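Local coordinates for protein beta-galacturonidase (Eisenbergiella tayi, PDB 6NCW) that hydrolyses beta-D-galacturonides as a family 2 glycoside hydrolase and may also act on beta-glucuronides, at residues 157-161 against 251-255; 275-279 against 309-315; 510-516 against 529-535. One frame throughout, in Å; residues are numbered along the deposited sequence.

Along the chain the three contacts follow in series. Contact 1 joins strand 150-162 of the immunoglobulin-like beta-sandwich to the loop between strands 245-251 and 256-259, which leads into the TIM barrel. Contact 2 lies at the C-terminal ends of the neighbouring parallel barrel strands 268-276 and 307-309, and contact 3 in the loop region that follows strand 504-509, which pairs with the other side of 268-276. Centres of contacts 1 and 2 are about 24 Å apart, those of 1 and 3 about 34 Å. Contacts 2 and 3, with centres about 12 Å apart, touch and share the galacturonate site, supplying His312, Asn530 and Lys532; contact 1 lies away from it.

Contact 1 of 3, residues 157-161 against 251-255; sequences FTPFL and VGFRE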
loop_
_atom_site.group_PDB
_atom_site.type_symbol
_atom_site.label_atom_id
_atom_site.label_comp_id
_atom_site.label_asym_id
_atom_site.label_seq_id
_atom_site.Cartn_x
_atom_site.Cartn_y
_atom_site.Cartn_z
ATOM N N PHE A 157 -8.725 43.275 -24.085
ATOM C CA PHE A 157 -9.006 44.414 -23.230
ATOM C C PHE A 157 -7.858 44.592 -22.252
ATOM O O PHE A 157 -7.372 43.614 -21.678
ATOM C CB PHE A 157 -10.313 44.212 -22.456
ATOM C CG PHE A 157 -10.600 45.304 -21.472
ATOM C CD1 PHE A 157 -11.149 46.512 -21.902
ATOM C CD2 PHE A 157 -10.299 45.137 -20.125
ATOM C CE1 PHE A 157 -11.398 47.530 -21.000
ATOM C CE2 PHE A 157 -10.553 46.146 -19.213
ATOM C CZ PHE A 157 -11.106 47.345 -19.651
ATOM N N THR A 158 -7.442 45.839 -22.056
ATOM C CA THR A 158 -6.349 46.191 -21.159
ATOM C C THR A 158 -6.834 47.215 -20.144
ATOM O O THR A 158 -7.224 48.326 -20.543
ATOM C CB THR A 158 -5.158 46.768 -21.935
ATOM O OG1 THR A 158 -4.897 45.967 -23.095
ATOM C CG2 THR A 158 -3.912 46.837 -21.042
ATOM N N PRO A 159 -6.826 46.910 -18.848
ATOM C CA PRO A 159 -7.118 47.938 -17.841
ATOM C C PRO A 159 -5.883 48.761 -17.502
ATOM O O PRO A 159 -4.744 48.293 -17.606
ATOM C CB PRO A 159 -7.579 47.119 -16.630
ATOM C CG PRO A 159 -6.769 45.835 -16.757
ATOM C CD PRO A 159 -6.595 45.580 -18.242
ATOM N N PHE A 160 -6.134 50.014 -17.102
ATOM C CA PHE A 160 -5.111 50.959 -16.662
ATOM C C PHE A 160 -5.581 51.623 -15.376
ATOM O O PHE A 160 -6.717 52.103 -15.304
ATOM C CB PHE A 160 -4.831 52.040 -17.715
ATOM C CG PHE A 160 -4.312 51.508 -19.017
ATOM C CD1 PHE A 160 -2.976 51.154 -19.157
ATOM C CD2 PHE A 160 -5.151 51.361 -20.102
ATOM C CE1 PHE A 160 -2.487 50.667 -20.350
ATOM C CE2 PHE A 160 -4.668 50.875 -21.303
ATOM C CZ PHE A 160 -3.327 50.528 -21.423
ATOM N N LEU A 161 -4.721 51.639 -14.360
ATOM C CA LEU A 161 -4.999 52.350 -13.117
ATOM C C LEU A 161 -4.340 53.725 -13.206
ATOM O O LEU A 161 -3.109 53.834 -13.194
ATOM C CB LEU A 161 -4.499 51.574 -11.903
ATOM C CG LEU A 161 -4.858 52.202 -10.550
ATOM C CD1 LEU A 161 -6.364 52.305 -10.350
ATOM C CD2 LEU A 161 -4.231 51.419 -9.421
ATOM N N VAL A 251 -13.265 40.006 -18.344
ATOM C CA VAL A 251 -12.145 40.836 -17.930
ATOM C C VAL A 251 -12.250 41.083 -16.434
ATOM O O VAL A 251 -13.302 40.898 -15.817
ATOM C CB VAL A 251 -12.080 42.188 -18.692
ATOM C CG1 VAL A 251 -12.055 41.962 -20.200
ATOM C CG2 VAL A 251 -13.240 43.081 -18.300
ATOM N N GLY A 252 -11.117 41.455 -15.858
ATOM C CA GLY A 252 -11.076 41.994 -14.511
ATOM C C GLY A 252 -10.152 43.194 -14.505
ATOM O O GLY A 252 -9.197 43.269 -15.281
ATOM N N PHE A 253 -10.475 44.160 -13.655
ATOM C CA PHE A 253 -9.721 45.414 -13.562
ATOM C C PHE A 253 -8.673 45.254 -12.463
ATOM O O PHE A 253 -8.969 45.414 -11.276
ATOM C CB PHE A 253 -10.654 46.596 -13.280
ATOM C CG PHE A 253 -11.452 47.060 -14.488
ATOM C CD1 PHE A 253 -11.035 48.154 -15.239
ATOM C CD2 PHE A 253 -12.624 46.406 -14.867
ATOM C CE1 PHE A 253 -11.766 48.582 -16.354
ATOM C CE2 PHE A 253 -13.353 46.824 -15.982
ATOM C CZ PHE A 253 -12.922 47.913 -16.724
ATOM N N ARG A 254 -7.447 44.909 -12.848
ATOM C CA ARG A 254 -6.339 44.864 -11.907
ATOM C C ARG A 254 -5.073 45.315 -12.613
ATOM O O ARG A 254 -4.927 45.146 -13.825
ATOM C CB ARG A 254 -6.138 43.458 -11.306
ATOM C CG ARG A 254 -5.961 42.333 -12.341
ATOM C CD ARG A 254 -4.513 42.024 -12.522
ATOM N NE ARG A 254 -4.234 41.094 -13.613
ATOM C CZ ARG A 254 -3.807 41.460 -14.816
ATOM N NH1 ARG A 254 -3.639 42.743 -15.107
ATOM N NH2 ARG A 254 -3.537 40.538 -15.726
ATOM N N GLU A 255 -4.149 45.868 -11.840
ATOM C CA GLU A 255 -2.846 46.267 -12.348
ATOM C C GLU A 255 -1.782 45.319 -11.813
ATOM O O GLU A 255 -1.769 45.000 -10.621
ATOM C CB GLU A 255 -2.515 47.707 -11.945
ATOM C CG GLU A 255 -1.194 48.195 -12.492
ATOM C CD GLU A 255 -0.831 49.602 -11.988
ATOM O OE1 GLU A 255 -0.926 50.556 -12.794
ATOM O OE2 GLU A 255 -0.470 49.749 -10.790
HETATM O O HOH W 1 -1.996 50.744 -15.099
#
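Phe157 and Phe253 form an offset edge-to-face pair where the immunoglobulin-like beta-sandwich of this family 2 enzyme meets the loop leading to its TIM barrel. The ring centroids are 5.3 Å apart and the planes 69° from parallel, with the CE2 and CZ edge of Phe157 set against the rim of one Phe253 face. Phe157 reaches this position because CG lies opposite the backbone N (chi1 175°), and the same ring brings CD2 to 3.6 Å from CG1 of Val251. Next along the strand, Pro159 lays its ring against the loop: CB is 3.9 Å from CD1 of Phe253, and CG rests 3.5 Å from the carbonyl O of Arg254. No direct hydrogen bond joins the two segments, whose directions differ by 33°; side-chain packing and one bridging water link them. Thr158, facing the other way, hydrogen-bonds Tyr365, while Arg254 reaches Pro368 O, tying both segments to the barrel. Glu255 has an extended side chain; its OE2 forms a salt bridge with Arg257, and its OE1 lies 3.8 Å from CB of Leu161. The water donates to Glu255 OE1 at a short 2.5 Å and accepts from Leu161 N at 3.0 Å.

Contact 2 of 3, residues 275-279 against 309-315; sequences FCRHE and RTVHYPN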
loop_
_atom_site.group_PDB
_atom_site.type_symbol
_atom_site.label_atom_id
_atom_site.label_comp_id
_atom_site.label_asym_id
_atom_site.label_seq_id
_atom_site.Cartn_x
_atom_site.Cartn_y
_atom_site.Cartn_z
ATOM N N PHE A 275 1.655 26.732 -6.001
ATOM C CA PHE A 275 1.917 25.357 -6.384
ATOM C C PHE A 275 2.241 25.279 -7.863
ATOM O O PHE A 275 1.560 25.889 -8.700
ATOM C CB PHE A 275 0.730 24.443 -6.074
ATOM C CG PHE A 275 0.726 23.941 -4.665
ATOM C CD1 PHE A 275 1.516 22.859 -4.306
ATOM C CD2 PHE A 275 -0.068 24.550 -3.696
ATOM C CE1 PHE A 275 1.528 22.400 -2.985
ATOM C CE2 PHE A 275 -0.070 24.094 -2.391
ATOM C CZ PHE A 275 0.735 23.014 -2.030
ATOM N N CYS A 276 3.275 24.520 -8.184
ATOM C CA CYS A 276 3.403 24.023 -9.536
ATOM C C CYS A 276 2.346 22.944 -9.733
ATOM O O CYS A 276 2.181 22.075 -8.877
ATOM C CB CYS A 276 4.802 23.459 -9.766
ATOM S SG CYS A 276 6.136 24.694 -9.625
ATOM N N ARG A 277 1.601 23.011 -10.837
ATOM C CA ARG A 277 0.608 21.984 -11.122
ATOM C C ARG A 277 0.655 21.622 -12.598
ATOM O O ARG A 277 0.434 22.483 -13.463
ATOM C CB ARG A 277 -0.802 22.438 -10.719
ATOM C CG ARG A 277 -1.912 21.443 -11.102
ATOM C CD ARG A 277 -3.297 22.040 -10.828
ATOM N NE ARG A 277 -4.386 21.203 -11.327
ATOM C CZ ARG A 277 -4.864 21.242 -12.571
ATOM N NH1 ARG A 277 -4.334 22.071 -13.461
ATOM N NH2 ARG A 277 -5.868 20.440 -12.924
ATOM N N HIS A 278 0.942 20.346 -12.867
ATOM C CA HIS A 278 0.789 19.738 -14.186
ATOM C C HIS A 278 -0.675 19.422 -14.471
ATOM O O HIS A 278 -1.447 19.080 -13.570
ATOM C CB HIS A 278 1.594 18.425 -14.274
ATOM C CG HIS A 278 2.995 18.606 -14.766
ATOM N ND1 HIS A 278 3.281 18.989 -16.060
ATOM C CD2 HIS A 278 4.188 18.488 -14.134
ATOM C CE1 HIS A 278 4.590 19.089 -16.206
ATOM N NE2 HIS A 278 5.163 18.773 -15.056
ATOM N N GLU A 279 -1.043 19.483 -15.745
ATOM C CA GLU A 279 -2.291 18.876 -16.210
ATOM C C GLU A 279 -2.063 17.365 -16.313
ATOM O O GLU A 279 -1.710 16.834 -17.372
ATOM C CB GLU A 279 -2.727 19.475 -17.546
ATOM C CG GLU A 279 -3.110 20.977 -17.457
ATOM C CD GLU A 279 -3.700 21.540 -18.777
ATOM O OE1 GLU A 279 -4.509 22.507 -18.728
ATOM O OE2 GLU A 279 -3.333 21.023 -19.855
ATOM N N ARG A 309 1.289 27.829 -10.857
ATOM C CA ARG A 309 2.227 27.951 -11.956
ATOM C C ARG A 309 1.985 26.771 -12.894
ATOM O O ARG A 309 2.020 25.612 -12.457
ATOM C CB ARG A 309 3.667 27.967 -11.412
ATOM C CG ARG A 309 4.721 27.865 -12.475
ATOM C CD ARG A 309 6.152 28.072 -11.995
ATOM N NE ARG A 309 6.985 27.806 -13.166
ATOM C CZ ARG A 309 7.957 26.902 -13.234
ATOM N NH1 ARG A 309 8.323 26.212 -12.154
ATOM N NH2 ARG A 309 8.586 26.717 -14.391
ATOM N N THR A 310 1.736 27.062 -14.175
ATOM C CA THR A 310 1.347 26.055 -15.174
ATOM C C THR A 310 2.580 25.327 -15.739
ATOM O O THR A 310 2.967 25.482 -16.902
ATOM C CB THR A 310 0.556 26.722 -16.303
ATOM O OG1 THR A 310 1.408 27.619 -17.024
ATOM C CG2 THR A 310 -0.624 27.534 -15.777
ATOM N N VAL A 311 3.193 24.481 -14.910
ATOM C CA VAL A 311 4.317 23.675 -15.399
ATOM C C VAL A 311 3.823 22.623 -16.390
ATOM O O VAL A 311 2.852 21.907 -16.114
ATOM C CB VAL A 311 5.054 23.007 -14.228
ATOM C CG1 VAL A 311 5.720 24.076 -13.349
ATOM C CG2 VAL A 311 4.084 22.119 -13.388
ATOM N N HIS A 312 4.468 22.522 -17.563
ATOM C CA HIS A 312 5.357 23.530 -18.179
ATOM C C HIS A 312 4.782 23.851 -19.566
ATOM O O HIS A 312 5.420 23.607 -20.597
ATOM C CB HIS A 312 6.790 23.028 -18.331
ATOM C CG HIS A 312 7.464 22.723 -17.027
ATOM N ND1 HIS A 312 7.820 23.703 -16.128
ATOM C CD2 HIS A 312 7.848 21.549 -16.472
ATOM C CE1 HIS A 312 8.409 23.147 -15.080
ATOM N NE2 HIS A 312 8.442 21.842 -15.266
ATOM N N TYR A 313 3.563 24.372 -19.600
ATOM C CA TYR A 313 2.881 24.612 -20.864
ATOM C C TYR A 313 1.615 25.400 -20.571
ATOM O O TYR A 313 1.167 25.444 -19.424
ATOM C CB TYR A 313 2.537 23.286 -21.582
ATOM C CG TYR A 313 2.169 22.213 -20.611
ATOM C CD1 TYR A 313 0.979 22.286 -19.900
ATOM C CD2 TYR A 313 3.028 21.144 -20.358
ATOM C CE1 TYR A 313 0.643 21.337 -18.976
ATOM C CE2 TYR A 313 2.694 20.173 -19.438
ATOM C CZ TYR A 313 1.493 20.273 -18.743
ATOM O OH TYR A 313 1.141 19.321 -17.807
ATOM N N PRO A 314 1.018 26.010 -21.588
ATOM C CA PRO A 314 -0.239 26.729 -21.361
ATOM C C PRO A 314 -1.333 25.759 -20.959
ATOM O O PRO A 314 -1.323 24.585 -21.344
ATOM C CB PRO A 314 -0.524 27.395 -22.719
ATOM C CG PRO A 314 0.854 27.521 -23.362
ATOM C CD PRO A 314 1.561 26.239 -22.936
ATOM N N ASN A 315 -2.271 26.257 -20.152
ATOM C CA ASN A 315 -3.361 25.455 -19.609
ATOM C C ASN A 315 -4.671 25.687 -20.351
ATOM O O ASN A 315 -4.868 26.706 -21.016
ATOM C CB ASN A 315 -3.574 25.754 -18.122
ATOM C CG ASN A 315 -2.695 24.892 -17.218
ATOM O OD1 ASN A 315 -1.616 24.427 -17.636
ATOM N ND2 ASN A 315 -3.160 24.653 -15.988
HETATM O O HOH W 2 0.130 22.741 -16.096
HETATM O O HOH W 3 -2.168 23.934 -13.546
HETATM O O HOH W 4 0.409 16.919 -18.738
#
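His278 meets Val311 over a face and Tyr313 at an edge, at the C-terminal end of two adjacent parallel strands of the TIM barrel, where Cys276 and Arg309 form the bridge. Val311 CG2 sits 3.8 Å from the imidazole centroid of His278 and close to the ring normal, a CH-pi contact. Tyr313 OH instead comes in near the ring plane and makes a nearly straight hydrogen bond of 2.8 Å with His278 ND1, in which either atom could be the donor. The two rings are oblique, their planes 47° apart. Tyr313 carries CG between its backbone N and carbonyl carbon (chi1 36°), and its ring then extends toward the 275-279 chain, where OH also takes a weak bond from Glu279 N at 3.0 Å and meets a water shared with Glu279 O. Beyond these, Glu279 and Asn315 run past each other in opposite directions with their carboxylate and amide planes 30° apart, Glu279 OE1 lying 3.4 Å from Asn315 CG. That carboxylate is held by Asp316 N at OE1 and by a salt bridge to Arg140 at OE2.

On the strand side, Arg309 N donates to Phe275 O and Arg277 N to Arg309 O, as expected for parallel pairing. Arg309 is extended, with Cys276 SG 3.7 Å from its NH1 and Val311 CG1 over the centre of one guanidinium face. It forms salt bridges with Glu333 and Glu465 and a hydrogen bond with Asn377, while His312, which follows a cis peptide and like Glu465 and Asn377 binds galacturonate, bonds Glu333 through ND1 and a glycerol through NE2. Arg277 NE forms a salt bridge with Asp296, and a water accepts from Arg277 NH1 at 2.9 Å and from Asn315 ND2 at 2.7 Å.

Contact 3 of 3, residues 510-516 against 529-535; sequences WQFCDVR and MNNKGIV
Asn530 OD1 takes a hydrogen bond of 3.1 Å from Trp510 NE1, with 161° at the hydrogen. The indole N lies above the amide plane, while the amide oxygen stays near the plane of the indole. Lys532 N reaches the same oxygen from the opposite face, closing an Asx turn, and Gln511 NE2 adds a weak bond with its amide almost perpendicular to that of Asn530. The aliphatic part of Lys532 runs along the indole edge, CB 3.5 Å from Trp510 CD1. With CG opposite the backbone N (chi1 -175°), the amide of Asn530 reaches Trp510 and Gln511. Asn530 and Val515, on one sheet face, form the hydrogen-bonded pair of a short antiparallel ladder beyond barrel strand 504-509, with Asn530 N 2.8 Å from Val515 O. At the adjacent pair, Met529 SD sits over one face of the Arg516 guanidinium, 3.4 Å from NH1; Arg516 NH2 bonds Tyr474 of a second subunit. Asp514 OD1 accepts from Gly533 N at 2.8 Å and pairs with Lys542, while OD2 pairs with Arg527. Asn530 and Lys532 bind galacturonate, as do Asp131, which bonds Asn530 ND2, Tyr434, which bonds Lys532 NZ, and His312, its ring nearly parallel to that of Trp510.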
loop_
_atom_site.group_PDB
_atom_site.type_symbol
_atom_site.label_atom_id
_atom_site.label_comp_id
_atom_site.label_asym_id
_atom_site.label_seq_id
_atom_site.Cartn_x
_atom_site.Cartn_y
_atom_site.Cartn_z
ATOM N N TRP A 510 7.161 22.687 -5.764
ATOM C CA TRP A 510 7.162 21.586 -6.713
ATOM C C TRP A 510 6.845 20.329 -5.913
ATOM O O TRP A 510 7.685 19.879 -5.128
ATOM C CB TRP A 510 8.506 21.439 -7.436
ATOM C CG TRP A 510 8.413 20.291 -8.393
ATOM C CD1 TRP A 510 8.592 18.963 -8.110
ATOM C CD2 TRP A 510 7.991 20.355 -9.778
ATOM N NE1 TRP A 510 8.343 18.201 -9.234
ATOM C CE2 TRP A 510 7.971 19.031 -10.268
ATOM C CE3 TRP A 510 7.646 21.406 -10.644
ATOM C CZ2 TRP A 510 7.629 18.725 -11.593
ATOM C CZ3 TRP A 510 7.308 21.105 -11.962
ATOM C CH2 TRP A 510 7.300 19.766 -12.420
ATOM N N GLN A 511 5.645 19.753 -6.092
ATOM C CA GLN A 511 4.585 20.230 -6.956
ATOM C C GLN A 511 3.270 19.806 -6.310
ATOM O O GLN A 511 3.270 19.206 -5.257
ATOM C CB GLN A 511 4.711 19.676 -8.395
ATOM C CG GLN A 511 4.584 18.156 -8.496
ATOM C CD GLN A 511 4.511 17.650 -9.940
ATOM O OE1 GLN A 511 3.860 18.273 -10.817
ATOM N NE2 GLN A 511 5.189 16.520 -10.202
ATOM N N PHE A 512 2.141 20.124 -6.942
ATOM C CA PHE A 512 0.848 19.818 -6.338
ATOM C C PHE A 512 0.632 18.310 -6.190
ATOM O O PHE A 512 0.357 17.812 -5.090
ATOM C CB PHE A 512 -0.278 20.440 -7.174
ATOM C CG PHE A 512 -1.641 19.959 -6.781
ATOM C CD1 PHE A 512 -2.433 19.270 -7.682
ATOM C CD2 PHE A 512 -2.120 20.176 -5.496
ATOM C CE1 PHE A 512 -3.701 18.822 -7.312
ATOM C CE2 PHE A 512 -3.365 19.717 -5.111
ATOM C CZ PHE A 512 -4.165 19.049 -6.020
ATOM N N CYS A 513 0.702 17.563 -7.295
ATOM C CA CYS A 513 0.352 16.150 -7.264
ATOM C C CYS A 513 1.433 15.348 -7.969
ATOM O O CYS A 513 2.238 15.889 -8.723
ATOM C CB CYS A 513 -1.007 15.883 -7.916
ATOM S SG CYS A 513 -1.050 16.325 -9.662
ATOM N N ASP A 514 1.477 14.050 -7.687
ATOM C CA ASP A 514 2.405 13.191 -8.422
ATOM C C ASP A 514 1.950 13.098 -9.873
ATOM O O ASP A 514 0.754 13.157 -10.158
ATOM C CB ASP A 514 2.465 11.798 -7.811
ATOM C CG ASP A 514 3.002 11.804 -6.379
ATOM O OD1 ASP A 514 3.699 12.761 -5.955
ATOM O OD2 ASP A 514 2.720 10.830 -5.665
ATOM N N VAL A 515 2.910 12.962 -10.792
ATOM C CA VAL A 515 2.666 13.089 -12.234
ATOM C C VAL A 515 3.369 11.953 -12.968
ATOM O O VAL A 515 4.538 11.668 -12.688
ATOM C CB VAL A 515 3.177 14.436 -12.791
ATOM C CG1 VAL A 515 3.051 14.466 -14.320
ATOM C CG2 VAL A 515 2.454 15.640 -12.123
ATOM N N ARG A 516 2.670 11.330 -13.928
ATOM C CA ARG A 516 3.283 10.316 -14.782
ATOM C C ARG A 516 4.349 10.961 -15.661
ATOM O O ARG A 516 4.155 12.062 -16.176
ATOM C CB ARG A 516 2.200 9.635 -15.637
ATOM C CG ARG A 516 2.719 8.692 -16.746
ATOM C CD ARG A 516 3.325 7.387 -16.176
ATOM N NE ARG A 516 2.280 6.557 -15.562
ATOM C CZ ARG A 516 2.463 5.694 -14.573
ATOM N NH1 ARG A 516 3.668 5.557 -14.004
ATOM N NH2 ARG A 516 1.425 4.983 -14.134
ATOM N N MET A 529 7.043 7.903 -12.110
ATOM C CA MET A 529 6.267 9.052 -11.664
ATOM C C MET A 529 7.253 10.065 -11.121
ATOM O O MET A 529 8.309 9.686 -10.610
ATOM C CB MET A 529 5.272 8.712 -10.537
ATOM C CG MET A 529 4.249 7.654 -10.863
ATOM S SD MET A 529 2.939 8.178 -11.996
ATOM C CE MET A 529 1.983 9.271 -10.941
ATOM N N ASN A 530 6.909 11.345 -11.239
ATOM C CA ASN A 530 7.532 12.372 -10.411
ATOM C C ASN A 530 6.752 12.382 -9.104
ATOM O O ASN A 530 5.535 12.607 -9.107
ATOM C CB ASN A 530 7.506 13.741 -11.102
ATOM C CG ASN A 530 8.272 14.831 -10.319
ATOM O OD1 ASN A 530 7.933 15.151 -9.183
ATOM N ND2 ASN A 530 9.285 15.416 -10.948
ATOM N N ASN A 531 7.435 12.089 -7.994
ATOM C CA ASN A 531 6.775 11.800 -6.726
ATOM C C ASN A 531 6.786 12.977 -5.763
ATOM O O ASN A 531 6.634 12.774 -4.547
ATOM C CB ASN A 531 7.434 10.591 -6.052
ATOM C CG ASN A 531 7.353 9.351 -6.902
ATOM O OD1 ASN A 531 6.372 8.630 -6.839
ATOM N ND2 ASN A 531 8.390 9.093 -7.698
ATOM N N LYS A 532 6.976 14.192 -6.263
ATOM C CA LYS A 532 7.133 15.324 -5.369
ATOM C C LYS A 532 5.815 16.003 -5.080
ATOM O O LYS A 532 5.806 17.110 -4.532
ATOM C CB LYS A 532 8.150 16.299 -5.947
ATOM C CG LYS A 532 9.529 15.635 -6.158
ATOM C CD LYS A 532 10.622 16.652 -6.430
ATOM C CE LYS A 532 11.977 15.966 -6.667
ATOM N NZ LYS A 532 12.040 15.247 -7.953
ATOM N N GLY A 533 4.701 15.368 -5.438
ATOM C CA GLY A 533 3.412 15.915 -5.074
ATOM C C GLY A 533 3.269 16.035 -3.568
ATOM O O GLY A 533 3.815 15.240 -2.794
ATOM N N ILE A 534 2.566 17.087 -3.152
ATOM C CA ILE A 534 2.046 17.164 -1.794
ATOM C C ILE A 534 0.795 16.290 -1.640
ATOM O O ILE A 534 0.453 15.888 -0.523
ATOM C CB ILE A 534 1.785 18.643 -1.456
ATOM C CG1 ILE A 534 3.102 19.470 -1.564
ATOM C CG2 ILE A 534 1.077 18.798 -0.093
ATOM C CD1 ILE A 534 4.320 18.955 -0.728
ATOM N N VAL A 535 0.092 15.995 -2.732
ATOM C CA VAL A 535 -0.905 14.930 -2.774
ATOM C C VAL A 535 -0.402 13.921 -3.799
ATOM O O VAL A 535 0.400 14.276 -4.664
ATOM C CB VAL A 535 -2.330 15.434 -3.120
ATOM C CG1 VAL A 535 -2.817 16.456 -2.094
ATOM C CG2 VAL A 535 -2.426 16.014 -4.577
#